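PfVFT1 (PDB 5JKQ) is a bi-lobed Venus flytrap protein of the malaria parasite that resembles solute-binding proteins and probably binds a small ligand between its lobes. Local coordinates at residues N179-L184 with N190-L195; K185-N190 with L244-I249; K196-I199 with G204-I207. The protein carries 3 engineered substitutions. All blocks are in the same frame, centred on the assembly; numbering follows the deposited sequence.

Interaction 1: residues N179-L184 with N190-L195; sequences NKIMIL and NNLEDL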
ATOM      1  N   ASN A 179       1.570   3.893  11.631  1.00 20.80           N
ATOM      2  CA  ASN A 179       2.246   5.167  11.841  1.00 17.39           C
ATOM      3  C   ASN A 179       2.520   5.403  13.321  1.00 20.97           C
ATOM      4  O   ASN A 179       1.594   5.508  14.125  1.00 17.93           O
ATOM      5  CB  ASN A 179       1.410   6.312  11.268  1.00 19.71           C
ATOM      6  CG  ASN A 179       1.243   6.211   9.769  1.00 13.46           C
ATOM      7  OD1 ASN A 179       2.032   6.767   9.009  1.00 18.91           O
ATOM      8  ND2 ASN A 179       0.216   5.492   9.335  1.00 21.11           N
ATOM      9  N   LYS A 180       3.798   5.475  13.676  1.00 19.23           N
ATOM     10  CA  LYS A 180       4.188   5.691  15.060  1.00 18.20           C
ATOM     11  C   LYS A 180       4.306   7.181  15.352  1.00 17.15           C
ATOM     12  O   LYS A 180       4.543   7.986  14.450  1.00 18.09           O
ATOM     13  CB  LYS A 180       5.505   4.973  15.361  1.00 24.38           C
ATOM     14  CG  LYS A 180       5.479   3.498  14.990  1.00 25.14           C
ATOM     15  CD  LYS A 180       6.751   2.792  15.410  1.00 34.33           C
ATOM     16  CE  LYS A 180       6.776   1.354  14.922  1.00 39.62           C
ATOM     17  NZ  LYS A 180       5.616   0.563  15.421  1.00 37.32           N
ATOM     18  N   ILE A 181       4.117   7.537  16.616  1.00 17.72           N
ATOM     19  CA  ILE A 181       4.174   8.927  17.048  1.00 23.27           C
ATOM     20  C   ILE A 181       5.242   9.071  18.119  1.00 16.43           C
ATOM     21  O   ILE A 181       5.139   8.462  19.182  1.00 24.44           O
ATOM     22  CB  ILE A 181       2.810   9.408  17.601  1.00 16.60           C
ATOM     23  CG1 ILE A 181       1.736   9.303  16.515  1.00 21.28           C
ATOM     24  CG2 ILE A 181       2.906  10.848  18.110  1.00 19.78           C
ATOM     25  CD1 ILE A 181       0.325   9.527  17.015  1.00 25.11           C
HETATM   26  N   MSE A 182       6.270   9.864  17.836  1.00 18.46           N
HETATM   27  CA  MSE A 182       7.281  10.147  18.844  1.00 22.35           C
HETATM   28  C   MSE A 182       7.059  11.533  19.440  1.00 22.25           C
HETATM   29  O   MSE A 182       6.737  12.491  18.734  1.00 22.91           O
HETATM   30  CB  MSE A 182       8.693  10.016  18.268  1.00 22.15           C
HETATM   31  CG  MSE A 182       9.027  10.887  17.085  1.00 35.13           C
HETATM   32 SE   MSE A 182      10.927  10.667  16.655  1.00 49.24          SE
HETATM   33  CE  MSE A 182      11.682  11.576  18.200  1.00 16.51           C
ATOM     34  N   ILE A 183       7.219  11.615  20.756  1.00 17.57           N
ATOM     35  CA  ILE A 183       6.901  12.821  21.508  1.00 22.81           C
ATOM     36  C   ILE A 183       7.747  12.877  22.778  1.00 21.72           C
ATOM     37  O   ILE A 183       8.171  11.845  23.296  1.00 21.20           O
ATOM     38  CB  ILE A 183       5.393  12.866  21.870  1.00 23.93           C
ATOM     39  CG1 ILE A 183       5.037  14.181  22.572  1.00 23.95           C
ATOM     40  CG2 ILE A 183       5.013  11.658  22.728  1.00 23.52           C
ATOM     41  CD1 ILE A 183       3.542  14.391  22.770  1.00 23.72           C
ATOM     42  N   LEU A 184       8.000  14.086  23.268  1.00 25.87           N
ATOM     43  CA  LEU A 184       8.743  14.264  24.509  1.00 25.43           C
ATOM     44  C   LEU A 184       7.941  13.725  25.690  1.00 19.35           C
ATOM     45  O   LEU A 184       6.745  13.991  25.809  1.00 27.08           O
ATOM     46  CB  LEU A 184       9.075  15.739  24.724  1.00 22.23           C
ATOM     47  CG  LEU A 184      10.024  16.353  23.693  1.00 26.85           C
ATOM     48  CD1 LEU A 184       9.953  17.870  23.730  1.00 26.69           C
ATOM     49  CD2 LEU A 184      11.447  15.877  23.942  1.00 23.99           C
ATOM     50  N   ASN A 190       1.284   9.424  26.185  1.00 22.31           N
ATOM     51  CA  ASN A 190       1.795   8.161  25.653  1.00 30.72           C
ATOM     52  C   ASN A 190       0.746   7.362  24.878  1.00 26.80           C
ATOM     53  O   ASN A 190       0.933   6.175  24.612  1.00 33.04           O
ATOM     54  CB  ASN A 190       2.367   7.311  26.790  1.00 37.31           C
ATOM     55  CG  ASN A 190       1.449   7.253  27.998  1.00 50.88           C
ATOM     56  OD1 ASN A 190       0.468   6.506  28.015  1.00 52.17           O
ATOM     57  ND2 ASN A 190       1.773   8.037  29.024  1.00 46.44           N
ATOM     58  N   ASN A 191      -0.347   8.015  24.498  1.00 24.88           N
ATOM     59  CA  ASN A 191      -1.344   7.379  23.643  1.00 29.79           C
ATOM     60  C   ASN A 191      -2.090   8.394  22.789  1.00 26.42           C
ATOM     61  O   ASN A 191      -1.989   9.603  23.003  1.00 25.26           O
ATOM     62  CB  ASN A 191      -2.340   6.564  24.478  1.00 33.16           C
ATOM     63  CG  ASN A 191      -2.941   7.358  25.621  1.00 31.37           C
ATOM     64  OD1 ASN A 191      -3.759   8.252  25.410  1.00 25.48           O
ATOM     65  ND2 ASN A 191      -2.546   7.022  26.844  1.00 28.99           N
ATOM     66  N   LEU A 192      -2.830   7.884  21.811  1.00 30.45           N
ATOM     67  CA  LEU A 192      -3.574   8.717  20.879  1.00 30.16           C
ATOM     68  C   LEU A 192      -4.670   9.508  21.591  1.00 31.20           C
ATOM     69  O   LEU A 192      -5.006  10.619  21.183  1.00 23.08           O
ATOM     70  CB  LEU A 192      -4.176   7.845  19.774  1.00 26.72           C
ATOM     71  CG  LEU A 192      -4.903   8.558  18.632  1.00 26.89           C
ATOM     72  CD1 LEU A 192      -3.984   9.522  17.901  1.00 25.48           C
ATOM     73  CD2 LEU A 192      -5.485   7.535  17.668  1.00 24.66           C
ATOM     74  N   GLU A 193      -5.217   8.933  22.657  1.00 32.58           N
ATOM     75  CA  GLU A 193      -6.291   9.575  23.411  1.00 29.16           C
ATOM     76  C   GLU A 193      -5.786  10.802  24.166  1.00 35.23           C
ATOM     77  O   GLU A 193      -6.411  11.862  24.122  1.00 31.33           O
ATOM     78  CB  GLU A 193      -6.922   8.582  24.390  1.00 30.12           C
ATOM     79  CG  GLU A 193      -8.065   9.153  25.220  1.00 27.34           C
ATOM     80  CD  GLU A 193      -9.278   9.516  24.386  1.00 35.89           C
ATOM     81  OE1 GLU A 193      -9.341   9.102  23.207  1.00 32.06           O
ATOM     82  OE2 GLU A 193     -10.171  10.216  24.910  1.00 41.90           O
ATOM     83  N   ASP A 194      -4.665  10.651  24.868  1.00 30.06           N
ATOM     84  CA  ASP A 194      -4.064  11.764  25.596  1.00 30.27           C
ATOM     85  C   ASP A 194      -3.631  12.856  24.624  1.00 31.59           C
ATOM     86  O   ASP A 194      -3.703  14.044  24.939  1.00 31.38           O
ATOM     87  CB  ASP A 194      -2.861  11.300  26.423  1.00 26.04           C
ATOM     88  CG  ASP A 194      -3.251  10.410  27.586  1.00 26.90           C
ATOM     89  OD1 ASP A 194      -4.366  10.575  28.126  1.00 27.54           O
ATOM     90  OD2 ASP A 194      -2.432   9.548  27.968  1.00 35.24           O
ATOM     91  N   LEU A 195      -3.177  12.442  23.444  1.00 28.52           N
ATOM     92  CA  LEU A 195      -2.743  13.380  22.415  1.00 25.07           C
ATOM     93  C   LEU A 195      -3.916  14.229  21.938  1.00 24.06           C
ATOM     94  O   LEU A 195      -3.799  15.447  21.830  1.00 28.13           O
ATOM     95  CB  LEU A 195      -2.111  12.633  21.237  1.00 23.30           C
ATOM     96  CG  LEU A 195      -1.631  13.483  20.059  1.00 22.92           C
ATOM     97  CD1 LEU A 195      -0.519  14.433  20.480  1.00 21.67           C
ATOM     98  CD2 LEU A 195      -1.172  12.593  18.916  1.00 22.76           C
TER

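Interaction 2: residues K185-N190 with L244-I249; sequences KEYNIN and LSKSHI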
ATOM      1  N   LYS A 185       8.603  12.964  26.556  1.00 21.43           N
ATOM      2  CA  LYS A 185       7.953  12.378  27.726  1.00 28.93           C
ATOM      3  C   LYS A 185       7.359  13.433  28.648  1.00 20.31           C
ATOM      4  O   LYS A 185       6.394  13.170  29.362  1.00 20.72           O
ATOM      5  CB  LYS A 185       8.945  11.523  28.520  1.00 28.18           C
ATOM      6  CG  LYS A 185       9.078  10.095  28.028  1.00 27.32           C
ATOM      7  CD  LYS A 185       9.182   9.114  29.186  1.00 30.81           C
ATOM      8  CE  LYS A 185       9.027   7.676  28.713  1.00 36.58           C
ATOM      9  NZ  LYS A 185       9.337   6.697  29.787  1.00 36.80           N
ATOM     10  N   GLU A 186       7.946  14.624  28.629  1.00 22.36           N
ATOM     11  CA  GLU A 186       7.581  15.678  29.568  1.00 30.58           C
ATOM     12  C   GLU A 186       6.113  16.090  29.457  1.00 29.63           C
ATOM     13  O   GLU A 186       5.552  16.644  30.401  1.00 33.15           O
ATOM     14  CB  GLU A 186       8.484  16.897  29.356  1.00 24.46           C
ATOM     15  CG  GLU A 186       8.375  17.526  27.982  1.00 25.94           C
ATOM     16  CD  GLU A 186       9.473  18.538  27.721  1.00 35.42           C
ATOM     17  OE1 GLU A 186      10.648  18.127  27.605  1.00 39.04           O
ATOM     18  OE2 GLU A 186       9.162  19.745  27.636  1.00 38.51           O
ATOM     19  N   TYR A 187       5.490  15.813  28.314  1.00 24.36           N
ATOM     20  CA  TYR A 187       4.092  16.180  28.098  1.00 27.95           C
ATOM     21  C   TYR A 187       3.130  15.178  28.729  1.00 23.11           C
ATOM     22  O   TYR A 187       1.927  15.426  28.794  1.00 25.81           O
ATOM     23  CB  TYR A 187       3.797  16.311  26.602  1.00 21.40           C
ATOM     24  CG  TYR A 187       4.456  17.511  25.964  1.00 22.01           C
ATOM     25  CD1 TYR A 187       4.040  18.798  26.274  1.00 28.34           C
ATOM     26  CD2 TYR A 187       5.489  17.358  25.053  1.00 28.95           C
ATOM     27  CE1 TYR A 187       4.638  19.899  25.697  1.00 33.09           C
ATOM     28  CE2 TYR A 187       6.092  18.455  24.468  1.00 29.01           C
ATOM     29  CZ  TYR A 187       5.664  19.723  24.795  1.00 29.50           C
ATOM     30  OH  TYR A 187       6.260  20.822  24.217  1.00 37.75           O
ATOM     31  N   ASN A 188       3.666  14.054  29.196  1.00 26.52           N
ATOM     32  CA  ASN A 188       2.866  13.026  29.856  1.00 26.01           C
ATOM     33  C   ASN A 188       1.823  12.430  28.909  1.00 27.95           C
ATOM     34  O   ASN A 188       0.739  12.032  29.332  1.00 24.15           O
ATOM     35  CB  ASN A 188       2.185  13.603  31.103  1.00 31.86           C
ATOM     36  CG  ASN A 188       1.744  12.529  32.086  1.00 34.79           C
ATOM     37  OD1 ASN A 188       2.334  11.449  32.157  1.00 34.81           O
ATOM     38  ND2 ASN A 188       0.703  12.826  32.854  1.00 32.42           N
ATOM     39  N   ILE A 189       2.168  12.380  27.624  1.00 31.10           N
ATOM     40  CA  ILE A 189       1.296  11.823  26.592  1.00 24.78           C
ATOM     41  C   ILE A 189       1.930  10.571  25.994  1.00 26.82           C
ATOM     42  O   ILE A 189       2.989  10.649  25.370  1.00 29.83           O
ATOM     43  CB  ILE A 189       1.031  12.850  25.471  1.00 27.11           C
ATOM     44  CG1 ILE A 189       0.354  14.095  26.044  1.00 28.40           C
ATOM     45  CG2 ILE A 189       0.160  12.246  24.370  1.00 29.76           C
ATOM     46  CD1 ILE A 189       0.315  15.269  25.087  1.00 25.94           C
ATOM     47  N   ASN A 190       1.284   9.424  26.185  1.00 22.31           N
ATOM     48  CA  ASN A 190       1.795   8.161  25.653  1.00 30.72           C
ATOM     49  C   ASN A 190       0.746   7.362  24.878  1.00 26.80           C
ATOM     50  O   ASN A 190       0.933   6.175  24.612  1.00 33.04           O
ATOM     51  CB  ASN A 190       2.367   7.311  26.790  1.00 37.31           C
ATOM     52  CG  ASN A 190       1.449   7.253  27.998  1.00 50.88           C
ATOM     53  OD1 ASN A 190       0.468   6.506  28.015  1.00 52.17           O
ATOM     54  ND2 ASN A 190       1.773   8.037  29.024  1.00 46.44           N
ATOM     55  N   LEU A 244      12.926  17.098  19.331  1.00 22.34           N
ATOM     56  CA  LEU A 244      13.788  17.380  20.475  1.00 22.91           C
ATOM     57  C   LEU A 244      14.013  18.880  20.639  1.00 23.60           C
ATOM     58  O   LEU A 244      14.100  19.381  21.760  1.00 25.77           O
ATOM     59  CB  LEU A 244      15.131  16.659  20.324  1.00 24.94           C
ATOM     60  CG  LEU A 244      15.075  15.132  20.400  1.00 19.38           C
ATOM     61  CD1 LEU A 244      16.387  14.523  19.942  1.00 23.96           C
ATOM     62  CD2 LEU A 244      14.746  14.673  21.810  1.00 18.25           C
ATOM     63  N   SER A 245      14.099  19.594  19.519  1.00 27.76           N
ATOM     64  CA  SER A 245      14.265  21.045  19.544  1.00 26.28           C
ATOM     65  C   SER A 245      12.977  21.742  19.972  1.00 27.68           C
ATOM     66  O   SER A 245      12.951  22.963  20.132  1.00 33.04           O
ATOM     67  CB  SER A 245      14.695  21.563  18.172  1.00 27.80           C
ATOM     68  OG  SER A 245      13.617  21.509  17.254  1.00 36.06           O
ATOM     69  N   LYS A 246      11.910  20.962  20.128  1.00 30.08           N
ATOM     70  CA  LYS A 246      10.646  21.459  20.664  1.00 27.17           C
ATOM     71  C   LYS A 246       9.908  22.365  19.673  1.00 29.69           C
ATOM     72  O   LYS A 246       9.003  23.107  20.058  1.00 32.35           O
ATOM     73  CB  LYS A 246      10.901  22.208  21.975  1.00 27.81           C
ATOM     74  CG  LYS A 246       9.853  21.991  23.046  1.00 31.81           C
ATOM     75  CD  LYS A 246      10.510  21.929  24.416  1.00 42.90           C
ATOM     76  CE  LYS A 246       9.482  21.876  25.530  1.00 46.83           C
ATOM     77  NZ  LYS A 246      10.123  21.723  26.867  1.00 44.73           N
ATOM     78  N   SER A 247      10.285  22.291  18.400  1.00 22.27           N
ATOM     79  CA  SER A 247       9.636  23.087  17.360  1.00 25.92           C
ATOM     80  C   SER A 247       8.329  22.440  16.899  1.00 30.48           C
ATOM     81  O   SER A 247       7.386  23.130  16.507  1.00 26.90           O
ATOM     82  CB  SER A 247      10.574  23.276  16.167  1.00 21.83           C
ATOM     83  OG  SER A 247      10.918  22.032  15.581  1.00 30.06           O
ATOM     84  N   HIS A 248       8.287  21.111  16.946  1.00 30.89           N
ATOM     85  CA  HIS A 248       7.092  20.352  16.584  1.00 30.71           C
ATOM     86  C   HIS A 248       6.678  19.449  17.742  1.00 20.84           C
ATOM     87  O   HIS A 248       7.507  18.737  18.308  1.00 22.20           O
ATOM     88  CB  HIS A 248       7.344  19.523  15.323  1.00 22.36           C
ATOM     89  CG  HIS A 248       7.689  20.345  14.120  1.00 30.37           C
ATOM     90  ND1 HIS A 248       8.801  21.158  14.067  1.00 24.92           N
ATOM     91  CD2 HIS A 248       7.066  20.483  12.925  1.00 27.12           C
ATOM     92  CE1 HIS A 248       8.851  21.757  12.891  1.00 23.38           C
ATOM     93  NE2 HIS A 248       7.809  21.364  12.179  1.00 31.91           N
ATOM     94  N   ILE A 249       5.395  19.481  18.086  1.00 19.60           N
ATOM     95  CA  ILE A 249       4.899  18.784  19.270  1.00 17.93           C
ATOM     96  C   ILE A 249       5.082  17.270  19.167  1.00 24.72           C
ATOM     97  O   ILE A 249       5.346  16.606  20.169  1.00 30.34           O
ATOM     98  CB  ILE A 249       3.405  19.107  19.522  1.00 24.57           C
ATOM     99  CG1 ILE A 249       2.938  18.528  20.864  1.00 29.69           C
ATOM    100  CG2 ILE A 249       2.529  18.602  18.371  1.00 26.96           C
ATOM    101  CD1 ILE A 249       3.612  19.152  22.083  1.00 30.53           C
TER

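Interaction 3: residues K196-I199 with G204-I207; sequences KSYI and GLKI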
ATOM      1  N   LYS A 196      -5.042  13.577  21.659  1.00 25.16           N
ATOM      2  CA  LYS A 196      -6.254  14.271  21.226  1.00 31.65           C
ATOM      3  C   LYS A 196      -6.658  15.358  22.211  1.00 26.71           C
ATOM      4  O   LYS A 196      -6.963  16.484  21.816  1.00 29.98           O
ATOM      5  CB  LYS A 196      -7.412  13.286  21.058  1.00 36.87           C
ATOM      6  CG  LYS A 196      -7.367  12.459  19.785  1.00 39.58           C
ATOM      7  CD  LYS A 196      -8.584  11.549  19.697  1.00 40.87           C
ATOM      8  CE  LYS A 196      -8.365  10.407  18.724  1.00 49.19           C
ATOM      9  NZ  LYS A 196      -9.495   9.440  18.730  1.00 44.06           N
ATOM     10  N   SER A 197      -6.667  15.011  23.494  1.00 27.79           N
ATOM     11  CA  SER A 197      -6.996  15.966  24.543  1.00 34.20           C
ATOM     12  C   SER A 197      -6.059  17.165  24.496  1.00 27.98           C
ATOM     13  O   SER A 197      -6.506  18.307  24.552  1.00 26.26           O
ATOM     14  CB  SER A 197      -6.929  15.300  25.918  1.00 34.42           C
ATOM     15  OG  SER A 197      -7.912  14.287  26.038  1.00 44.47           O
ATOM     16  N   TYR A 198      -4.760  16.906  24.376  1.00 30.21           N
ATOM     17  CA  TYR A 198      -3.776  17.982  24.334  1.00 32.28           C
ATOM     18  C   TYR A 198      -4.000  18.899  23.131  1.00 30.10           C
ATOM     19  O   TYR A 198      -4.054  20.119  23.279  1.00 33.66           O
ATOM     20  CB  TYR A 198      -2.356  17.417  24.299  1.00 28.34           C
ATOM     21  CG  TYR A 198      -1.292  18.483  24.419  1.00 30.64           C
ATOM     22  CD1 TYR A 198      -0.859  18.922  25.664  1.00 27.34           C
ATOM     23  CD2 TYR A 198      -0.727  19.058  23.290  1.00 27.19           C
ATOM     24  CE1 TYR A 198       0.109  19.900  25.780  1.00 28.40           C
ATOM     25  CE2 TYR A 198       0.242  20.037  23.395  1.00 31.40           C
ATOM     26  CZ  TYR A 198       0.657  20.454  24.642  1.00 30.84           C
ATOM     27  OH  TYR A 198       1.622  21.428  24.754  1.00 32.34           O
ATOM     28  N   ILE A 199      -4.134  18.311  21.944  1.00 27.39           N
ATOM     29  CA  ILE A 199      -4.367  19.091  20.730  1.00 36.70           C
ATOM     30  C   ILE A 199      -5.674  19.876  20.842  1.00 33.09           C
ATOM     31  O   ILE A 199      -5.799  20.965  20.285  1.00 29.84           O
ATOM     32  CB  ILE A 199      -4.409  18.189  19.467  1.00 32.23           C
ATOM     33  CG1 ILE A 199      -3.091  17.427  19.294  1.00 33.42           C
ATOM     34  CG2 ILE A 199      -4.698  19.007  18.205  1.00 30.81           C
ATOM     35  CD1 ILE A 199      -1.863  18.305  19.146  1.00 34.85           C
ATOM     36  N   GLY A 204      -2.087  26.335  17.665  1.00 38.81           N
ATOM     37  CA  GLY A 204      -0.864  26.783  17.023  1.00 34.69           C
ATOM     38  C   GLY A 204       0.209  25.712  16.909  1.00 30.03           C
ATOM     39  O   GLY A 204       1.318  25.987  16.453  1.00 27.78           O
ATOM     40  N   LEU A 205      -0.121  24.491  17.317  1.00 29.43           N
ATOM     41  CA  LEU A 205       0.831  23.385  17.268  1.00 25.43           C
ATOM     42  C   LEU A 205       1.125  22.963  15.833  1.00 31.17           C
ATOM     43  O   LEU A 205       0.318  23.190  14.929  1.00 29.47           O
ATOM     44  CB  LEU A 205       0.299  22.191  18.061  1.00 26.90           C
ATOM     45  CG  LEU A 205       0.044  22.451  19.548  1.00 29.02           C
ATOM     46  CD1 LEU A 205      -0.637  21.254  20.183  1.00 33.83           C
ATOM     47  CD2 LEU A 205       1.338  22.778  20.280  1.00 28.60           C
ATOM     48  N   LYS A 206       2.289  22.349  15.639  1.00 27.19           N
ATOM     49  CA  LYS A 206       2.726  21.900  14.320  1.00 21.31           C
ATOM     50  C   LYS A 206       3.253  20.472  14.411  1.00 27.98           C
ATOM     51  O   LYS A 206       3.887  20.100  15.399  1.00 21.96           O
ATOM     52  CB  LYS A 206       3.802  22.837  13.764  1.00 33.45           C
ATOM     53  CG  LYS A 206       3.557  24.310  14.082  1.00 46.66           C
ATOM     54  CD  LYS A 206       4.468  25.234  13.283  1.00 50.19           C
ATOM     55  CE  LYS A 206       4.179  26.699  13.598  1.00 51.59           C
ATOM     56  NZ  LYS A 206       4.983  27.641  12.765  1.00 50.09           N
ATOM     57  N   ILE A 207       2.985  19.678  13.376  1.00 27.34           N
ATOM     58  CA  ILE A 207       3.346  18.263  13.370  1.00 21.43           C
ATOM     59  C   ILE A 207       4.393  17.973  12.303  1.00 22.60           C
ATOM     60  O   ILE A 207       4.242  18.363  11.144  1.00 25.90           O
ATOM     61  CB  ILE A 207       2.094  17.378  13.147  1.00 29.58           C
ATOM     62  CG1 ILE A 207       1.183  17.476  14.376  1.00 20.22           C
ATOM     63  CG2 ILE A 207       2.484  15.919  12.878  1.00 27.59           C
ATOM     64  CD1 ILE A 207      -0.078  16.632  14.300  1.00 38.56           C
TER

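Interaction 1: residues N179-L184 with N190-L195
I181 and L195 reach toward each other tip to tip, closing a strand-loop-helix unit in one lobe of the bi-lobed Venus flytrap fold: strand 175-184 runs out, the chain turns through 185-191, and helix 192-201 packs on the sheet after the loop has doubled back. The evidence is one isoleucine methyl shared by two leucine methyls: I181 CD1 lies 3.9 Å from L195 CD2, and L192 CD1 stands at 4.4 Å from the same I181 CD1. With CG1 anti to its carbonyl carbon (chi1 -61°) and CD1 extended beyond it, I181 sends one long branch off the strand. The backbones stay apart, 8.6 Å between the CA atoms of I181 and L192, and the junction is wholly apolar. I250 of strand 250-253 touches both I181 and L195, and I189 also packs on L195.

The start of the helix is fixed by N191 at the N-cap. Its OD1 accepts from D194 N at 2.6 Å, with an N-H...O angle of 161° and the donor tilted 21° from the carbonyl plane; the amide is also held by a weak bond from N191 ND2 to D194 OD2 at 2.8 Å.

Interaction 2: residues K185-N190 with L244-I249
Charge pairing joins E186 and K246 at the outer margin of the contact. The two side chains come from opposite directions, and K246 NZ donates to E186 OE2 in a salt bridge modelled at 2.3 Å, too short to be taken literally. The other carboxylate oxygen, E186 OE1, is 3.7 Å from the same K246 NZ; as modelled the ammonium is nearer one oxygen, though the short distance leaves its exact placing doubtful. Both residues are exposed, so solvent probably weakens the attraction.

Apolar contact is centred on the Y187 ring. I249 CD1 sits over one face in a CH-pi contact, 3.6 Å from the ring centroid and 20° off the ring normal, displaced toward the rim on the CZ side. I249 presents this methyl because CG1 is anti to its backbone N (chi1 -172°). The opposite face carries E186 CG, 4.1 Å above the plane. K246 CE passes obliquely by the phenol, 3.6 Å from Y187 OH, before the lysine reaches the carboxylate.

Two connections of the same Venus flytrap lobe meet here: the turn from strand 175-184 to helix 192-201, and the link from helix 236-244 to strand 250-253. The latter opens with a Schellman motif, in which K246 has positive phi (72°) at the helix end.

Each connection also has polar bonds of its own. N188 N donates to K185 O across the 3-10 turn, while H248 ND1 donates to S247 OG at 2.7 Å, with the hydroxyl oxygen in the imidazole plane.

Interaction 3: residues K196-I199 with G204-I207
I199 and L205 form the nearest CA pair of the two segments, 7.6 Å apart. Residues 196-199 are helical throughout. After the turn that follows helix 192-201, G204 has positive phi (82°), and L205 and K206 are extended as the chain passes into strand 206-209.

L205 carries the strand side of the contact, with its CB pointing toward the helix. One branch does the touching: L205 CD1 is 3.4 Å from I199 CD1 and 3.5 Å from Y198 CE2. The methyl thus meets two consecutive helix residues at once, coming to Y198 obliquely near its CD2-CE2 bond, where CD2 is 3.8 Å away. The side chains of Y198 and L205 cross at about a right angle. Their first torsions account for the convergence: Y198 has CG anti to the backbone N (chi1 -173°), which brings its CE2 to L205 CD1, whereas L205 has CG anti to its carbonyl carbon.

The chain path is a helix-to-strand connection within one lobe of the Venus flytrap fold: helix 192-201 leads through a short turn into strand 206-209, which lies parallel to both 227-229 and 250-253. Backbone bonds from L205 and I207 to T227 record the first pairing, and K206 bonds to I249 on the other flank.

F222 of helix 212-222 and V226 also pack on I199. Y198 is further contacted by I189 and I249, and its ring meets that of Y187 with the planes at about 65°.

How the interactions relate
Following the chain from the N terminus, strand 175-184 leads into the turn at 185-191, and interaction 1 closes that short loop against helix 192-201. The helix continues straight into interaction 3, which closes a second short loop onto strand 206-209; these two contacts stand in series, their centres about 11 Å apart. Interaction 2 begins in the first turn and closes only at 244-249, so interaction 3 nests inside its long loop, while interactions 1 and 2 cross and share N190. I189 CG2 packs 3.5 Å from L195 N, and I249 N is 3.1 Å from K206 O, a probable hydrogen bond. Together the contacts tie helix 192-201 and two connections to one mixed sheet.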